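2-(acetamidomethylene)succinate hydrolase (Mesorhizobium loti, PDB 3KXP) catalyses the last step of vitamin B6 degradation, hydrolysing (E)-2-(acetamidomethylene)succinate to succinic semialdehyde, acetate, ammonia and carbon dioxide. Local coordinates at residues Arg51-Gly56 with Ala125-Thr130; Thr59-Glu64 with His105-Lys110; Gly68-Phe73 with Arg129-Gly134; Val100-His105 with Asn118-Asp123; His135-Gly140 with Leu158-Val163. All coordinates share one frame; numbering follows the deposited sequence.

How the contacts relate
All five contacts gather round the central sheet of the alpha/beta hydrolase core. Contacts 4, 1 and 3 use successive turns of helix 117-131. Contacts 1 and 2, about 10 Å apart between centres, meet through the neighbouring strands 49-54 and 59-65. Contact 2 shares His105 with contact 4, about 9 Å away between centres. Contacts 3 and 5, also about 9 Å apart between centres, are joined by strands 70-74 and 136-141. Along the chain contacts 2 and 4 fall within the span of contact 1, contact 2 alternates with contacts 3 and 4, and contact 5 follows them all. They tie the sheet edge, a covering helix and the strand leading to the probable nucleophile together.

Contact 1 (Arg51-Gly56 with Ala125-Thr130); sequences RRVDIG and AGLIRT
The carbonyl O of Gly126, beside Ile55, is gripped by three donors. Thr130 N gives the usual helical bond, Thr130 OG1 donates from 2.9 Å, and a water donates from 3.1 Å to Gly126 O. The hydroxyl stands above the carbonyl plane, 40° out of it. The same water also donates to Ile55 O, so it bridges the helix and the end of the strand.

Ile55 covers this polar group. Its CA lies 3.4 Å from Thr130 OG1, and the two side chains cross at about a right angle. The CG2 branch of Ile55 rests on Leu127 CD2 at 3.7 Å. With chi1 of Thr130 at -61°, OG1 lies beside the backbone N and CG2 anti to it, which brings this methyl to Asp54 O at 3.6 Å. That methyl also touches Val53 CG1 at 3.9 Å. A valine in place of Thr130 would probably leave Gly126 O with one donor fewer and set a methyl against Ile55 where the hydroxyl now turns back to the helix.

Ile55 sits within an Asx turn, in which Gly56 N bonds to Asp54 OD2. Strand 51-54 crosses helix 125-130 at 98°, on the edge of the sheet. No direct hydrogen bond joins the two segments, so they are held by apolar contact and one bridging water, while the threonine hydroxyl serves its own helix.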
# COMPACT_ATOMS: atom_id res chain seq x y z
N ARG A 51 -3.56 29.35 -13.44
CA ARG A 51 -4.79 29.92 -13.96
C ARG A 51 -5.91 29.69 -12.97
O ARG A 51 -5.93 28.69 -12.26
CB ARG A 51 -5.15 29.31 -15.32
CG ARG A 51 -5.81 27.92 -15.28
CD ARG A 51 -5.88 27.32 -16.69
NE ARG A 51 -6.61 26.05 -16.76
CZ ARG A 51 -7.93 25.94 -16.80
NH1 ARG A 51 -8.70 27.03 -16.79
NH2 ARG A 51 -8.50 24.74 -16.89
N ARG A 52 -6.84 30.63 -12.91
CA ARG A 52 -7.97 30.50 -12.02
C ARG A 52 -9.07 29.80 -12.80
O ARG A 52 -9.45 30.23 -13.89
CB ARG A 52 -8.43 31.87 -11.52
CG ARG A 52 -7.35 32.66 -10.78
CD ARG A 52 -7.95 33.86 -10.08
NE ARG A 52 -8.68 33.46 -8.89
CZ ARG A 52 -9.88 33.91 -8.54
NH1 ARG A 52 -10.52 34.78 -9.29
NH2 ARG A 52 -10.44 33.47 -7.43
N VAL A 53 -9.56 28.70 -12.24
CA VAL A 53 -10.60 27.92 -12.89
C VAL A 53 -11.94 28.12 -12.22
O VAL A 53 -12.09 27.92 -11.02
CB VAL A 53 -10.26 26.43 -12.85
CG1 VAL A 53 -11.31 25.63 -13.63
CG2 VAL A 53 -8.87 26.20 -13.44
N ASP A 54 -12.92 28.52 -13.03
CA ASP A 54 -14.27 28.72 -12.53
C ASP A 54 -14.92 27.35 -12.58
O ASP A 54 -15.07 26.77 -13.66
CB ASP A 54 -15.00 29.71 -13.43
CG ASP A 54 -16.39 30.05 -12.93
OD1 ASP A 54 -17.01 30.98 -13.50
OD2 ASP A 54 -16.88 29.40 -11.98
N ILE A 55 -15.26 26.80 -11.42
CA ILE A 55 -15.90 25.49 -11.37
C ILE A 55 -17.36 25.65 -10.95
O ILE A 55 -18.00 24.69 -10.50
CB ILE A 55 -15.17 24.55 -10.39
CG1 ILE A 55 -15.28 25.10 -8.96
CG2 ILE A 55 -13.72 24.40 -10.80
CD1 ILE A 55 -14.78 24.13 -7.88
N GLY A 56 -17.87 26.86 -11.10
CA GLY A 56 -19.25 27.15 -10.77
C GLY A 56 -19.45 27.62 -9.34
O GLY A 56 -19.62 28.81 -9.09
N ALA A 125 -14.90 17.71 -6.33
CA ALA A 125 -15.77 17.09 -7.32
C ALA A 125 -16.00 18.09 -8.45
O ALA A 125 -15.85 17.77 -9.64
CB ALA A 125 -17.09 16.71 -6.69
N GLY A 126 -16.36 19.32 -8.08
CA GLY A 126 -16.60 20.35 -9.06
C GLY A 126 -15.42 20.52 -10.01
O GLY A 126 -15.59 20.61 -11.22
N LEU A 127 -14.22 20.55 -9.45
CA LEU A 127 -13.00 20.73 -10.23
C LEU A 127 -12.71 19.53 -11.14
O LEU A 127 -12.27 19.69 -12.28
CB LEU A 127 -11.83 21.00 -9.27
CG LEU A 127 -10.46 21.41 -9.79
CD1 LEU A 127 -9.75 20.20 -10.33
CD2 LEU A 127 -10.58 22.50 -10.85
N ILE A 128 -12.96 18.32 -10.65
CA ILE A 128 -12.72 17.15 -11.47
C ILE A 128 -13.70 17.19 -12.65
O ILE A 128 -13.31 16.93 -13.79
CB ILE A 128 -12.90 15.85 -10.65
CG1 ILE A 128 -11.83 15.80 -9.55
CG2 ILE A 128 -12.76 14.63 -11.56
CD1 ILE A 128 -12.03 14.70 -8.55
N ARG A 129 -14.96 17.52 -12.38
CA ARG A 129 -15.97 17.61 -13.44
C ARG A 129 -15.61 18.70 -14.45
O ARG A 129 -15.68 18.48 -15.65
CB ARG A 129 -17.34 17.92 -12.85
CG ARG A 129 -18.04 16.74 -12.22
CD ARG A 129 -19.08 17.21 -11.24
NE ARG A 129 -19.77 16.10 -10.59
CZ ARG A 129 -20.49 16.22 -9.48
NH1 ARG A 129 -20.61 17.41 -8.90
NH2 ARG A 129 -21.10 15.17 -8.96
N THR A 130 -15.24 19.87 -13.94
CA THR A 130 -14.89 21.00 -14.80
C THR A 130 -13.67 20.72 -15.66
O THR A 130 -13.60 21.17 -16.80
CB THR A 130 -14.64 22.26 -13.96
OG1 THR A 130 -15.83 22.60 -13.25
CG2 THR A 130 -14.25 23.43 -14.86
O HOH W 1 -18.34 21.85 -11.80

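Contact 2 (Thr59-Glu64 with His105-Lys110); sequences TLNVRE and HGLSDK
Thr59 and Asp109 hold each other by two bonds. Asp109 N donates to Thr59 O at 3.1 Å in a nearly straight bond (168°). In return Thr59 N donates to Asp109 OD2, also at 3.1 Å, meeting the carboxylate from above its plane. Two residues on, Asn61 N donates to Ser108 OG at 2.8 Å, almost linearly (178°); chi1 near -63° sets that hydroxyl anti to its carbonyl carbon, where it meets the N-H.

Side chains also touch between these bonds. Asn61 and Leu107 lie side by side and point the same way, with Asn61 CG 3.7 Å from Leu107 CB. Leu60 CD2 touches Ser108 CB at 3.9 Å.

The next shell fixes the groups. Ser108 OG is also bonded to Asp101 O, and Asn61 ND2 to Asp101 OD1. Asp109 OD1 forms a salt bridge with Arg52, so each carboxylate oxygen has its own partner. An asparagine in place of Asp109 would probably leave the charge of Arg52 without its mate. A type II' turn from His105 to Ser108 shapes the loop, and Lys110 NZ bonds to Gly106 O and Ser108 O, tying it from within.

The loop 105-110 runs between strand 96-100 and helix 117-131. It pairs with the first residues of strand 59-65, which lies in the sheet with strand 49-54 on one side and strand 96-100 on the other.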
# COMPACT_ATOMS: atom_id res chain seq x y z
N THR A 59 -14.31 29.82 -7.70
CA THR A 59 -13.19 29.88 -8.63
C THR A 59 -11.92 29.53 -7.86
O THR A 59 -11.67 30.08 -6.78
CB THR A 59 -13.05 31.29 -9.27
OG1 THR A 59 -14.24 31.59 -10.01
CG2 THR A 59 -11.84 31.35 -10.20
N LEU A 60 -11.13 28.62 -8.42
CA LEU A 60 -9.90 28.18 -7.76
C LEU A 60 -8.68 28.40 -8.63
O LEU A 60 -8.76 28.32 -9.85
CB LEU A 60 -9.99 26.70 -7.42
CG LEU A 60 -11.13 26.27 -6.49
CD1 LEU A 60 -11.15 24.75 -6.37
CD2 LEU A 60 -10.94 26.92 -5.13
N ASN A 61 -7.54 28.68 -8.00
CA ASN A 61 -6.29 28.86 -8.73
C ASN A 61 -5.57 27.51 -8.76
O ASN A 61 -5.57 26.78 -7.77
CB ASN A 61 -5.39 29.89 -8.02
CG ASN A 61 -4.10 30.14 -8.77
OD1 ASN A 61 -4.13 30.55 -9.93
ND2 ASN A 61 -2.96 29.90 -8.12
N VAL A 62 -4.99 27.16 -9.91
CA VAL A 62 -4.29 25.89 -10.03
C VAL A 62 -2.99 26.04 -10.81
O VAL A 62 -2.79 27.03 -11.50
CB VAL A 62 -5.18 24.82 -10.72
CG1 VAL A 62 -6.50 24.67 -9.97
CG2 VAL A 62 -5.45 25.21 -12.17
N ARG A 63 -2.11 25.05 -10.66
CA ARG A 63 -0.81 25.01 -11.34
C ARG A 63 -0.79 23.70 -12.12
O ARG A 63 -0.87 22.63 -11.52
CB ARG A 63 0.32 25.02 -10.32
CG ARG A 63 0.34 26.24 -9.42
CD ARG A 63 1.36 26.09 -8.30
NE ARG A 63 1.44 27.29 -7.47
CZ ARG A 63 2.29 28.30 -7.67
NH1 ARG A 63 3.15 28.25 -8.68
NH2 ARG A 63 2.28 29.36 -6.86
N GLU A 64 -0.66 23.78 -13.44
CA GLU A 64 -0.68 22.58 -14.26
C GLU A 64 0.62 22.30 -15.00
O GLU A 64 1.38 23.21 -15.31
CB GLU A 64 -1.78 22.66 -15.31
CG GLU A 64 -3.15 23.08 -14.81
CD GLU A 64 -4.13 23.28 -15.96
OE1 GLU A 64 -4.33 22.32 -16.74
OE2 GLU A 64 -4.68 24.40 -16.09
N HIS A 105 -7.36 29.98 0.50
CA HIS A 105 -5.91 29.99 0.36
C HIS A 105 -5.39 30.52 -0.97
O HIS A 105 -6.16 30.74 -1.91
CB HIS A 105 -5.34 28.58 0.54
CG HIS A 105 -5.76 27.90 1.81
ND1 HIS A 105 -7.06 27.50 2.05
CD2 HIS A 105 -5.04 27.49 2.89
CE1 HIS A 105 -7.12 26.88 3.22
NE2 HIS A 105 -5.91 26.86 3.74
N GLY A 106 -4.08 30.70 -1.03
CA GLY A 106 -3.42 31.16 -2.24
C GLY A 106 -4.15 32.21 -3.03
O GLY A 106 -4.62 33.21 -2.48
N LEU A 107 -4.26 31.98 -4.34
CA LEU A 107 -4.92 32.91 -5.24
C LEU A 107 -6.33 32.46 -5.60
O LEU A 107 -6.83 32.79 -6.67
CB LEU A 107 -4.09 33.10 -6.51
CG LEU A 107 -2.74 33.82 -6.32
CD1 LEU A 107 -2.10 34.09 -7.69
CD2 LEU A 107 -2.94 35.13 -5.58
N SER A 108 -6.96 31.72 -4.70
CA SER A 108 -8.31 31.24 -4.93
C SER A 108 -9.33 32.11 -4.20
O SER A 108 -8.97 32.95 -3.38
CB SER A 108 -8.44 29.79 -4.47
OG SER A 108 -7.59 28.96 -5.24
N ASP A 109 -10.61 31.92 -4.52
CA ASP A 109 -11.66 32.70 -3.88
C ASP A 109 -11.64 32.46 -2.38
O ASP A 109 -11.21 31.40 -1.92
CB ASP A 109 -13.04 32.32 -4.44
CG ASP A 109 -13.30 32.93 -5.81
OD1 ASP A 109 -12.45 33.72 -6.28
OD2 ASP A 109 -14.35 32.62 -6.41
N LYS A 110 -12.11 33.45 -1.63
CA LYS A 110 -12.13 33.34 -0.18
C LYS A 110 -13.50 33.74 0.38
O LYS A 110 -13.66 34.81 0.96
CB LYS A 110 -11.03 34.22 0.40
CG LYS A 110 -9.67 33.87 -0.19
CD LYS A 110 -8.56 34.70 0.38
CE LYS A 110 -7.22 34.22 -0.15
NZ LYS A 110 -7.22 34.22 -1.63

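Contact 3 (Gly68-Phe73 with Arg129-Gly134); sequences GPLMLF and RTLARG
The end of helix 117-131 packs on strand 70-74 in the central sheet of the alpha/beta hydrolase fold. Leu131 carries the contact. Its CD1 methyl reaches Leu70 CD2 at 3.9 Å and Leu72 CD2 at 4.1 Å, so one branch touches two residues that face the helix from the same side of the strand. Leu70 and Leu131 cross at about a right angle, whereas Leu72 and Leu131 slide past each other in opposite directions. Leu70 sends CG anti to its own N (chi1 -177°), which carries CD2 up to the helix and within 4.1 Å of Gly134 O.

Beyond Leu131, Ala132 is the first residue to leave helical angles, with positive phi, and the chain turns toward the next strand. There a water links the segments: Leu70 N donates to it at 3.0 Å, and it lies 2.9 Å from Arg133 O, to which it can donate, though other acceptors may compete. The tip of Arg133 is held elsewhere, in a salt bridge with Glu64 of strand 59-65, two strands away across the sheet.

A leucine cluster between a sheet strand and the helix leading to the adjacent strand 136-141 belongs to the layered alpha/beta core of this fold.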
# COMPACT_ATOMS: atom_id res chain seq x y z
N GLY A 68 -1.37 13.01 -19.37
CA GLY A 68 -1.61 11.65 -18.92
C GLY A 68 -2.75 11.68 -17.93
O GLY A 68 -3.41 12.71 -17.79
N PRO A 69 -3.02 10.56 -17.23
CA PRO A 69 -4.11 10.54 -16.25
C PRO A 69 -4.01 11.72 -15.29
O PRO A 69 -2.91 12.21 -15.00
CB PRO A 69 -3.91 9.19 -15.56
CG PRO A 69 -3.34 8.34 -16.65
CD PRO A 69 -2.32 9.27 -17.27
N LEU A 70 -5.15 12.17 -14.79
CA LEU A 70 -5.18 13.30 -13.89
C LEU A 70 -4.78 12.98 -12.45
O LEU A 70 -5.23 11.99 -11.87
CB LEU A 70 -6.57 13.93 -13.89
CG LEU A 70 -6.73 15.19 -13.04
CD1 LEU A 70 -5.82 16.30 -13.58
CD2 LEU A 70 -8.19 15.63 -13.05
N MSE A 71 -3.92 13.82 -11.89
CA MSE A 71 -3.46 13.66 -10.51
C MSE A 71 -3.49 15.04 -9.84
O MSE A 71 -2.70 15.92 -10.18
CB MSE A 71 -2.05 13.10 -10.48
CG MSE A 71 -1.62 12.66 -9.10
SE MSE A 71 0.10 11.77 -9.14
CE MSE A 71 -0.48 10.04 -9.78
N LEU A 72 -4.40 15.21 -8.88
CA LEU A 72 -4.56 16.48 -8.18
C LEU A 72 -3.87 16.51 -6.81
O LEU A 72 -3.93 15.54 -6.06
CB LEU A 72 -6.05 16.79 -8.02
CG LEU A 72 -6.83 16.79 -9.34
CD1 LEU A 72 -8.31 16.97 -9.08
CD2 LEU A 72 -6.30 17.90 -10.24
N PHE A 73 -3.24 17.64 -6.49
CA PHE A 73 -2.55 17.79 -5.21
C PHE A 73 -3.16 18.88 -4.34
O PHE A 73 -3.34 20.02 -4.79
CB PHE A 73 -1.07 18.11 -5.45
CG PHE A 73 -0.32 17.04 -6.20
CD1 PHE A 73 -0.53 16.83 -7.55
CD2 PHE A 73 0.67 16.31 -5.56
CE1 PHE A 73 0.23 15.90 -8.26
CE2 PHE A 73 1.44 15.37 -6.26
CZ PHE A 73 1.22 15.17 -7.61
N ARG A 129 -14.96 17.52 -12.38
CA ARG A 129 -15.97 17.61 -13.44
C ARG A 129 -15.61 18.70 -14.45
O ARG A 129 -15.68 18.48 -15.65
CB ARG A 129 -17.34 17.92 -12.85
CG ARG A 129 -18.04 16.74 -12.22
CD ARG A 129 -19.08 17.21 -11.24
NE ARG A 129 -19.77 16.10 -10.59
CZ ARG A 129 -20.49 16.22 -9.48
NH1 ARG A 129 -20.61 17.41 -8.90
NH2 ARG A 129 -21.10 15.17 -8.96
N THR A 130 -15.24 19.87 -13.94
CA THR A 130 -14.89 21.00 -14.80
C THR A 130 -13.67 20.72 -15.66
O THR A 130 -13.60 21.17 -16.80
CB THR A 130 -14.64 22.26 -13.96
OG1 THR A 130 -15.83 22.60 -13.25
CG2 THR A 130 -14.25 23.43 -14.86
N LEU A 131 -12.71 19.97 -15.13
CA LEU A 131 -11.51 19.66 -15.90
C LEU A 131 -11.83 18.60 -16.94
O LEU A 131 -11.15 18.48 -17.95
CB LEU A 131 -10.40 19.15 -14.98
CG LEU A 131 -9.81 20.15 -13.98
CD1 LEU A 131 -8.71 19.46 -13.19
CD2 LEU A 131 -9.25 21.36 -14.73
N ALA A 132 -12.88 17.82 -16.66
CA ALA A 132 -13.33 16.75 -17.55
C ALA A 132 -12.18 16.02 -18.25
O ALA A 132 -12.15 15.96 -19.48
CB ALA A 132 -14.31 17.30 -18.58
N ARG A 133 -11.25 15.50 -17.47
CA ARG A 133 -10.12 14.76 -18.03
C ARG A 133 -10.07 13.36 -17.43
O ARG A 133 -9.02 12.72 -17.42
CB ARG A 133 -8.80 15.49 -17.73
CG ARG A 133 -8.79 16.93 -18.18
CD ARG A 133 -7.40 17.54 -18.07
NE ARG A 133 -7.45 19.00 -18.14
CZ ARG A 133 -6.39 19.79 -18.16
NH1 ARG A 133 -5.17 19.26 -18.13
NH2 ARG A 133 -6.54 21.11 -18.20
N GLY A 134 -11.21 12.90 -16.92
CA GLY A 134 -11.27 11.58 -16.32
C GLY A 134 -11.12 11.63 -14.81
O GLY A 134 -10.79 12.67 -14.26
O HOH W 2 -7.68 10.88 -15.59

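Contact 4 (Val100-His105 with Asn118-Asp123); sequences VDQRGH and NDYADD
Arg103 reaches from the loop after strand 96-100 to helix 117-131 of the alpha/beta hydrolase fold. Its CB lies 3.8 Å from Asp123 OD1. CG sits between the backbone N and the carbonyl carbon (chi1 67°), a torsion that sets it over the face of the Tyr120 ring. This is a CH-pi contact, with CG 3.9 Å from the ring centroid. The chain then bends at chi3, and CD passes Asp123 OD1.

The guanidinium grips the Asp123 carboxylate side-on. NE donates to Asp123 OD1 at 2.6 Å and NH1 to Asp123 OD2 at 2.8 Å. Both bonds use the syn side of the carboxylate, and the two planes are 26° apart. Asp119 CB lies over one guanidinium face, toward its rim, while NH2 is hydrogen-bonded elsewhere. Arg57 also bridges Asp123 OD2, so two arginines share this buried aspartate.

Gln102 CB meets the edge of the Tyr120 ring, and its OE1 is bonded to Asn147 of helix 143-154. A water links Gln102 OE1 to Tyr120 O. A type II turn from Gln102 to His105 brings the His105 ring edge to Tyr120 OH, which is bonded to Thr239. His105 itself lies near Ile77 and Leu143 of the chloride site. A second water joins the Arg103 backbone to the same carboxylate: Arg103 N donates to it at 2.7 Å, and it donates to Asp123 OD1 at 2.8 Å.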
# COMPACT_ATOMS: atom_id res chain seq x y z
N VAL A 100 -3.80 22.39 -6.48
CA VAL A 100 -4.91 23.32 -6.29
C VAL A 100 -4.83 24.19 -5.04
O VAL A 100 -4.64 23.69 -3.93
CB VAL A 100 -6.26 22.56 -6.20
CG1 VAL A 100 -7.41 23.54 -6.09
CG2 VAL A 100 -6.43 21.65 -7.41
N ASP A 101 -4.97 25.49 -5.23
CA ASP A 101 -5.00 26.40 -4.09
C ASP A 101 -6.43 26.19 -3.63
O ASP A 101 -7.37 26.43 -4.39
CB ASP A 101 -4.79 27.85 -4.54
CG ASP A 101 -3.33 28.19 -4.71
OD1 ASP A 101 -3.03 29.30 -5.21
OD2 ASP A 101 -2.48 27.35 -4.34
N GLN A 102 -6.62 25.71 -2.41
CA GLN A 102 -7.98 25.48 -1.98
C GLN A 102 -8.64 26.75 -1.44
O GLN A 102 -7.96 27.73 -1.13
CB GLN A 102 -7.99 24.34 -0.96
CG GLN A 102 -7.43 23.07 -1.57
CD GLN A 102 -7.17 21.99 -0.54
OE1 GLN A 102 -8.02 21.13 -0.29
NE2 GLN A 102 -5.99 22.04 0.07
N ARG A 103 -9.96 26.73 -1.36
CA ARG A 103 -10.71 27.89 -0.89
C ARG A 103 -10.11 28.48 0.37
O ARG A 103 -9.71 27.76 1.30
CB ARG A 103 -12.17 27.52 -0.64
CG ARG A 103 -12.39 26.56 0.51
CD ARG A 103 -13.86 26.51 0.84
NE ARG A 103 -14.65 26.17 -0.34
CZ ARG A 103 -15.91 26.53 -0.53
NH1 ARG A 103 -16.55 26.17 -1.64
NH2 ARG A 103 -16.53 27.26 0.38
N GLY A 104 -10.04 29.81 0.40
CA GLY A 104 -9.49 30.51 1.55
C GLY A 104 -7.98 30.64 1.47
O GLY A 104 -7.37 31.36 2.28
N HIS A 105 -7.36 29.98 0.50
CA HIS A 105 -5.91 29.99 0.36
C HIS A 105 -5.39 30.52 -0.97
O HIS A 105 -6.16 30.74 -1.91
CB HIS A 105 -5.34 28.58 0.54
CG HIS A 105 -5.76 27.90 1.81
ND1 HIS A 105 -7.06 27.50 2.05
CD2 HIS A 105 -5.04 27.49 2.89
CE1 HIS A 105 -7.12 26.88 3.22
NE2 HIS A 105 -5.91 26.86 3.74
N ASN A 118 -17.21 18.92 3.87
CA ASN A 118 -18.09 18.89 2.70
C ASN A 118 -17.81 20.02 1.71
O ASN A 118 -17.76 19.79 0.50
CB ASN A 118 -19.56 18.94 3.11
CG ASN A 118 -20.07 17.60 3.58
OD1 ASN A 118 -21.21 17.49 4.05
ND2 ASN A 118 -19.24 16.57 3.46
N ASP A 119 -17.63 21.23 2.23
CA ASP A 119 -17.34 22.38 1.38
C ASP A 119 -16.11 22.10 0.53
O ASP A 119 -16.18 22.19 -0.69
CB ASP A 119 -17.12 23.63 2.23
CG ASP A 119 -18.34 23.99 3.07
OD1 ASP A 119 -19.43 24.15 2.46
OD2 ASP A 119 -18.22 24.10 4.31
N TYR A 120 -15.00 21.73 1.16
CA TYR A 120 -13.78 21.44 0.41
C TYR A 120 -13.94 20.22 -0.49
O TYR A 120 -13.35 20.15 -1.58
CB TYR A 120 -12.59 21.18 1.36
CG TYR A 120 -11.99 22.39 2.02
CD1 TYR A 120 -12.43 22.82 3.27
CD2 TYR A 120 -10.93 23.08 1.43
CE1 TYR A 120 -11.83 23.89 3.92
CE2 TYR A 120 -10.32 24.15 2.07
CZ TYR A 120 -10.78 24.56 3.32
OH TYR A 120 -10.19 25.63 3.95
N ALA A 121 -14.71 19.24 -0.02
CA ALA A 121 -14.94 18.01 -0.78
C ALA A 121 -15.72 18.30 -2.07
O ALA A 121 -15.38 17.78 -3.14
CB ALA A 121 -15.68 16.99 0.08
N ASP A 122 -16.76 19.12 -1.96
CA ASP A 122 -17.55 19.45 -3.13
C ASP A 122 -16.70 20.25 -4.11
O ASP A 122 -16.89 20.15 -5.33
CB ASP A 122 -18.81 20.25 -2.74
CG ASP A 122 -19.79 19.43 -1.91
OD1 ASP A 122 -19.79 18.18 -2.03
OD2 ASP A 122 -20.57 20.03 -1.14
N ASP A 123 -15.77 21.05 -3.60
CA ASP A 123 -14.89 21.82 -4.48
C ASP A 123 -14.10 20.89 -5.38
O ASP A 123 -13.88 21.18 -6.55
CB ASP A 123 -13.90 22.67 -3.68
CG ASP A 123 -14.51 23.94 -3.15
OD1 ASP A 123 -13.86 24.59 -2.31
OD2 ASP A 123 -15.63 24.30 -3.57
O HOH W 3 -10.57 21.34 -1.70
O HOH W 4 -11.05 24.36 -2.13

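Contact 5 (His135-Gly140 with Leu158-Val163); sequences HAILVG and LVRSVV
His135 and Arg160 cross obliquely at the start of two parallel strands, their flat groups 42° apart. Arg160 CB lies over one face of the His135 ring, 3.7 Å from its centroid, in a CH-pi contact. Arg160 CG is anti to the backbone N (chi1 170°), and the chain stays extended from CG to NE alongside Ile137. Ile137 CD1 sits over the centre of the guanidinium, 3.4 Å from Arg160 CZ. Arg160 NH2 bonds to O of Ala314, the last residue of the second subunit. On the face of Ile137, Ser161 OG packs against that side chain and is buried with no polar partner.

On the other face, Leu138 crosses Val159 at about a right angle, with Leu138 CD2 4.1 Å from Val159 CG2. This face lies under helix 143-154.

The backbones join by parallel pairing. Leu138 N donates to Ser161 O at 2.8 Å and Val163 N to Leu138 O at 2.7 Å. Gly140 N continues the pattern with Val163 O.

Strand 136-141, helix 143-154 and strand 159-165 form a beta-alpha-beta crossover. Its first strand leads into the GxSxG nucleophile elbow at Ser142, the probable nucleophile, as in other alpha/beta hydrolases.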
# COMPACT_ATOMS: atom_id res chain seq x y z
N HIS A 135 -11.37 10.50 -14.15
CA HIS A 135 -11.27 10.42 -12.70
C HIS A 135 -9.86 10.79 -12.26
O HIS A 135 -8.89 10.58 -12.98
CB HIS A 135 -11.65 9.02 -12.21
CG HIS A 135 -10.80 7.92 -12.77
ND1 HIS A 135 -10.88 6.62 -12.32
CD2 HIS A 135 -9.84 7.93 -13.72
CE1 HIS A 135 -10.00 5.88 -12.97
NE2 HIS A 135 -9.35 6.65 -13.82
N ALA A 136 -9.74 11.34 -11.06
CA ALA A 136 -8.44 11.78 -10.59
C ALA A 136 -7.87 11.05 -9.39
O ALA A 136 -8.59 10.55 -8.53
CB ALA A 136 -8.48 13.28 -10.29
N ILE A 137 -6.54 11.00 -9.36
CA ILE A 137 -5.81 10.42 -8.26
C ILE A 137 -5.59 11.63 -7.36
O ILE A 137 -5.03 12.64 -7.79
CB ILE A 137 -4.45 9.86 -8.72
CG1 ILE A 137 -4.68 8.67 -9.67
CG2 ILE A 137 -3.60 9.45 -7.51
CD1 ILE A 137 -3.43 8.16 -10.33
N LEU A 138 -6.05 11.54 -6.12
CA LEU A 138 -5.92 12.63 -5.16
C LEU A 138 -4.74 12.45 -4.17
O LEU A 138 -4.69 11.46 -3.42
CB LEU A 138 -7.23 12.78 -4.39
CG LEU A 138 -8.41 13.55 -5.00
CD1 LEU A 138 -8.53 13.29 -6.49
CD2 LEU A 138 -9.68 13.14 -4.27
N VAL A 139 -3.81 13.41 -4.18
CA VAL A 139 -2.65 13.42 -3.30
C VAL A 139 -2.83 14.60 -2.35
O VAL A 139 -2.62 15.74 -2.73
CB VAL A 139 -1.35 13.63 -4.08
CG1 VAL A 139 -0.17 13.73 -3.12
CG2 VAL A 139 -1.15 12.49 -5.06
N GLY A 140 -3.22 14.32 -1.11
CA GLY A 140 -3.43 15.41 -0.17
C GLY A 140 -2.63 15.39 1.11
O GLY A 140 -2.35 14.34 1.68
N LEU A 158 -15.64 9.84 -9.43
CA LEU A 158 -14.74 10.92 -9.82
C LEU A 158 -13.28 10.71 -9.39
O LEU A 158 -12.37 11.35 -9.93
CB LEU A 158 -15.25 12.25 -9.24
CG LEU A 158 -16.66 12.64 -9.70
CD1 LEU A 158 -17.09 13.94 -9.03
CD2 LEU A 158 -16.65 12.79 -11.22
N VAL A 159 -13.05 9.81 -8.44
CA VAL A 159 -11.70 9.58 -7.97
C VAL A 159 -11.21 8.14 -8.04
O VAL A 159 -11.87 7.20 -7.58
CB VAL A 159 -11.53 10.14 -6.53
CG1 VAL A 159 -12.84 10.08 -5.80
CG2 VAL A 159 -10.45 9.38 -5.77
N ARG A 160 -10.04 8.00 -8.64
CA ARG A 160 -9.38 6.72 -8.84
C ARG A 160 -8.74 6.17 -7.56
O ARG A 160 -8.90 5.00 -7.23
CB ARG A 160 -8.32 6.89 -9.94
CG ARG A 160 -7.37 5.73 -10.11
CD ARG A 160 -6.41 6.02 -11.27
NE ARG A 160 -5.15 5.31 -11.11
CZ ARG A 160 -4.16 5.32 -11.99
NH1 ARG A 160 -4.28 6.01 -13.12
NH2 ARG A 160 -3.05 4.65 -11.74
N SER A 161 -8.02 7.03 -6.86
CA SER A 161 -7.34 6.64 -5.63
C SER A 161 -6.85 7.85 -4.87
O SER A 161 -6.72 8.95 -5.42
CB SER A 161 -6.15 5.74 -5.97
OG SER A 161 -5.31 6.37 -6.91
N VAL A 162 -6.56 7.65 -3.59
CA VAL A 162 -6.09 8.73 -2.74
C VAL A 162 -4.82 8.39 -1.98
O VAL A 162 -4.64 7.26 -1.52
CB VAL A 162 -7.14 9.10 -1.68
CG1 VAL A 162 -6.61 10.22 -0.79
CG2 VAL A 162 -8.44 9.49 -2.35
N VAL A 163 -3.95 9.38 -1.86
CA VAL A 163 -2.73 9.24 -1.09
C VAL A 163 -2.96 10.27 0.02
O VAL A 163 -2.74 11.47 -0.18
CB VAL A 163 -1.48 9.63 -1.89
CG1 VAL A 163 -0.28 9.65 -0.97
CG2 VAL A 163 -1.25 8.63 -3.03